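Local coordinates for protein esterase LipW (Mycobacterium marinum, PDB 3QH4) that probably hydrolyses ester bonds as a serine hydrolase of the alpha/beta hydrolase fold, with a strict choice of substrate, at residues G242-L247 / L265-R270. Residues are numbered along the deposited sequence; the frame is centred on the assembly and turned at random.
Sequences GQLAGL and LDYAQR
In the alpha/beta hydrolase fold of this esterase, the loop that leads into strand 250-255 folds back over the helix that follows the same strand, and Leu-244 meets Tyr-267 and Arg-270 where the two pass. The leucine supplies most of the loop's share of the contact. Its CG lies anti to the carbonyl carbon (chi1 -58°), which extends the branched end to the helix, where CD1 settles 3.6 Å from CB of Arg-270. The arginine chain crosses Leu-244 at about a right angle and bends at chi3 (-56°), bringing its guanidinium back over the leucine: CD1 sits above the centre of one face, 3.9 Å from the plane. At the edge of that group, NH2 donates a weak, markedly bent hydrogen bond to O of Gly-242, 3.1 Å long with an angle of only 120° at the hydrogen. A stronger claim on the arginine comes from NH1, bonded to the carbonyl of Arg-241, so two successive backbone oxygens receive one guanidinium.

Deeper in, the Tyr-267 ring slants against Leu-244, its CE1 lying 4.0 Å from CD1 and 4.1 Å from CD2. Beyond it, Leu-247 crosses the tyrosine with CD1 3.9 Å from OH. Leu-192 of strand 189-193 and Leu-271 of the helix continue this apolar layer.

Within the loop, Leu-244 to Leu-247 form a type II beta turn, with Gly-246 at its positive-phi position, and OE1 of Gln-243 accepts a hydrogen bond from N of Ala-245, 3.0 Å away. Leucines facing inward, with an arginine reaching the backbone carbonyls at the outer side, thus join the entrance and exit of one strand in the beta-alpha layering of an alpha/beta hydrolase.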
ATOM      1  N   GLY A 242      -7.048  17.311  -9.514  1.00 10.63           N
ATOM      2  CA  GLY A 242      -6.847  17.897 -10.829  1.00 12.71           C
ATOM      3  C   GLY A 242      -5.385  18.203 -11.092  1.00 12.74           C
ATOM      4  O   GLY A 242      -4.828  17.782 -12.112  1.00 14.08           O
ATOM      5  N   GLN A 243      -4.759  18.899 -10.150  1.00 12.18           N
ATOM      6  CA  GLN A 243      -3.361  19.367 -10.337  1.00 11.96           C
ATOM      7  C   GLN A 243      -2.376  18.506  -9.577  1.00 10.65           C
ATOM      8  O   GLN A 243      -2.385  18.467  -8.345  1.00 10.75           O
ATOM      9  CB  GLN A 243      -3.238  20.823  -9.852  1.00 13.04           C
ATOM     10  CG  GLN A 243      -1.811  21.377  -9.922  1.00 16.64           C
ATOM     11  CD  GLN A 243      -1.264  21.393 -11.342  1.00 20.09           C
ATOM     12  OE1 GLN A 243      -0.693  20.410 -11.812  1.00 19.84           O
ATOM     13  NE2 GLN A 243      -1.494  22.495 -12.056  1.00 23.57           N
ATOM     14  N   LEU A 244      -1.516  17.803 -10.315  1.00 10.43           N
ATOM     15  CA  LEU A 244      -0.535  16.909  -9.694  1.00  9.11           C
ATOM     16  C   LEU A 244       0.880  17.492  -9.642  1.00  9.31           C
ATOM     17  O   LEU A 244       1.800  16.822  -9.164  1.00  8.32           O
ATOM     18  CB  LEU A 244      -0.516  15.569 -10.434  1.00  8.53           C
ATOM     19  CG  LEU A 244      -1.856  14.812 -10.498  1.00  8.08           C
ATOM     20  CD1 LEU A 244      -1.639  13.449 -11.144  1.00  7.72           C
ATOM     21  CD2 LEU A 244      -2.495  14.657  -9.098  1.00  7.79           C
ATOM     22  N   ALA A 245       1.057  18.718 -10.134  1.00  9.81           N
ATOM     23  CA  ALA A 245       2.398  19.307 -10.145  1.00 10.20           C
ATOM     24  C   ALA A 245       2.932  19.424  -8.737  1.00 10.21           C
ATOM     25  O   ALA A 245       2.197  19.768  -7.800  1.00 11.05           O
ATOM     26  CB  ALA A 245       2.415  20.668 -10.838  1.00 10.79           C
ATOM     27  N   GLY A 246       4.217  19.123  -8.578  1.00  9.98           N
ATOM     28  CA  GLY A 246       4.867  19.297  -7.286  1.00  9.82           C
ATOM     29  C   GLY A 246       4.815  18.106  -6.346  1.00  9.57           C
ATOM     30  O   GLY A 246       5.433  18.142  -5.262  1.00  9.42           O
ATOM     31  N   LEU A 247       4.081  17.063  -6.728  1.00  8.35           N
ATOM     32  CA  LEU A 247       4.125  15.813  -5.961  1.00  8.19           C
ATOM     33  C   LEU A 247       5.518  15.179  -6.044  1.00  8.44           C
ATOM     34  O   LEU A 247       6.267  15.445  -7.005  1.00  8.47           O
ATOM     35  CB  LEU A 247       3.051  14.837  -6.451  1.00  7.02           C
ATOM     36  CG  LEU A 247       1.620  15.305  -6.169  1.00  8.50           C
ATOM     37  CD1 LEU A 247       0.605  14.344  -6.810  1.00  8.21           C
ATOM     38  CD2 LEU A 247       1.330  15.417  -4.643  1.00 13.57           C
ATOM     39  N   LEU A 265      -2.565   3.400 -14.740  1.00  3.29           N
ATOM     40  CA  LEU A 265      -2.054   3.983 -15.967  1.00  4.57           C
ATOM     41  C   LEU A 265      -2.482   5.457 -16.141  1.00  5.25           C
ATOM     42  O   LEU A 265      -1.669   6.286 -16.550  1.00  5.04           O
ATOM     43  CB  LEU A 265      -2.494   3.139 -17.166  1.00  4.87           C
ATOM     44  CG  LEU A 265      -1.878   1.750 -17.262  1.00  6.90           C
ATOM     45  CD1 LEU A 265      -2.574   0.934 -18.368  1.00  7.10           C
ATOM     46  CD2 LEU A 265      -0.352   1.869 -17.542  1.00  7.45           C
ATOM     47  N   ASP A 266      -3.757   5.775 -15.877  1.00  5.44           N
ATOM     48  CA  ASP A 266      -4.257   7.156 -15.972  0.60  6.58           C
ATOM     49  C   ASP A 266      -3.446   8.071 -15.037  1.00  6.34           C
ATOM     50  O   ASP A 266      -3.025   9.168 -15.410  1.00  5.99           O
ATOM     51  CB  ASP A 266      -5.752   7.221 -15.587  0.60  7.25           C
ATOM     52  CG  ASP A 266      -6.694   6.504 -16.590  0.60  9.40           C
ATOM     53  OD1 ASP A 266      -6.339   6.283 -17.765  0.60 12.76           O
ATOM     54  OD2 ASP A 266      -7.845   6.179 -16.184  0.60 14.87           O
ATOM     55  N   TYR A 267      -3.233   7.607 -13.808  1.00  5.43           N
ATOM     56  CA  TYR A 267      -2.560   8.430 -12.787  1.00  5.12           C
ATOM     57  C   TYR A 267      -1.101   8.645 -13.184  1.00  4.36           C
ATOM     58  O   TYR A 267      -0.576   9.754 -13.073  1.00  4.32           O
ATOM     59  CB  TYR A 267      -2.633   7.743 -11.418  1.00  4.31           C
ATOM     60  CG  TYR A 267      -2.362   8.654 -10.223  1.00  5.94           C
ATOM     61  CD1 TYR A 267      -3.237   9.711  -9.908  1.00  6.60           C
ATOM     62  CD2 TYR A 267      -1.248   8.470  -9.424  1.00  5.56           C
ATOM     63  CE1 TYR A 267      -2.988  10.553  -8.797  1.00  8.21           C
ATOM     64  CE2 TYR A 267      -0.989   9.306  -8.327  1.00  6.78           C
ATOM     65  CZ  TYR A 267      -1.883  10.326  -8.013  1.00  9.11           C
ATOM     66  OH  TYR A 267      -1.629  11.131  -6.916  1.00  9.31           O
ATOM     67  N   ALA A 268      -0.452   7.575 -13.631  1.00  4.09           N
ATOM     68  CA  ALA A 268       0.939   7.695 -14.088  1.00  4.97           C
ATOM     69  C   ALA A 268       1.075   8.716 -15.232  1.00  5.32           C
ATOM     70  O   ALA A 268       1.992   9.564 -15.232  1.00  4.92           O
ATOM     71  CB  ALA A 268       1.476   6.309 -14.507  1.00  5.83           C
ATOM     72  N   GLN A 269       0.149   8.681 -16.196  1.00  4.22           N
ATOM     73  CA  GLN A 269       0.274   9.595 -17.330  1.00  5.70           C
ATOM     74  C   GLN A 269       0.086  11.036 -16.825  1.00  6.05           C
ATOM     75  O   GLN A 269       0.805  11.939 -17.246  1.00  6.52           O
ATOM     76  CB  GLN A 269      -0.768   9.250 -18.400  1.00  6.17           C
ATOM     77  CG  GLN A 269      -0.945  10.337 -19.436  1.00  8.14           C
ATOM     78  CD  GLN A 269       0.186  10.389 -20.419  1.00 11.67           C
ATOM     79  OE1 GLN A 269       1.148  11.197 -20.269  1.00 13.48           O
ATOM     80  NE2 GLN A 269       0.104   9.545 -21.441  1.00  8.14           N
ATOM     81  N   ARG A 270      -0.841  11.228 -15.891  1.00  5.29           N
ATOM     82  CA  ARG A 270      -1.069  12.567 -15.349  1.00  6.80           C
ATOM     83  C   ARG A 270       0.111  13.059 -14.519  1.00  5.95           C
ATOM     84  O   ARG A 270       0.465  14.230 -14.600  1.00  6.59           O
ATOM     85  CB  ARG A 270      -2.384  12.602 -14.570  1.00  7.54           C
ATOM     86  CG  ARG A 270      -3.555  12.356 -15.504  1.00 10.56           C
ATOM     87  CD  ARG A 270      -4.839  13.011 -14.982  1.00 17.62           C
ATOM     88  NE  ARG A 270      -5.180  12.583 -13.630  1.00 17.66           N
ATOM     89  CZ  ARG A 270      -5.324  13.406 -12.590  1.00 18.51           C
ATOM     90  NH1 ARG A 270      -5.662  12.903 -11.419  1.00 15.65           N
ATOM     91  NH2 ARG A 270      -5.161  14.729 -12.718  1.00 17.93           N
TER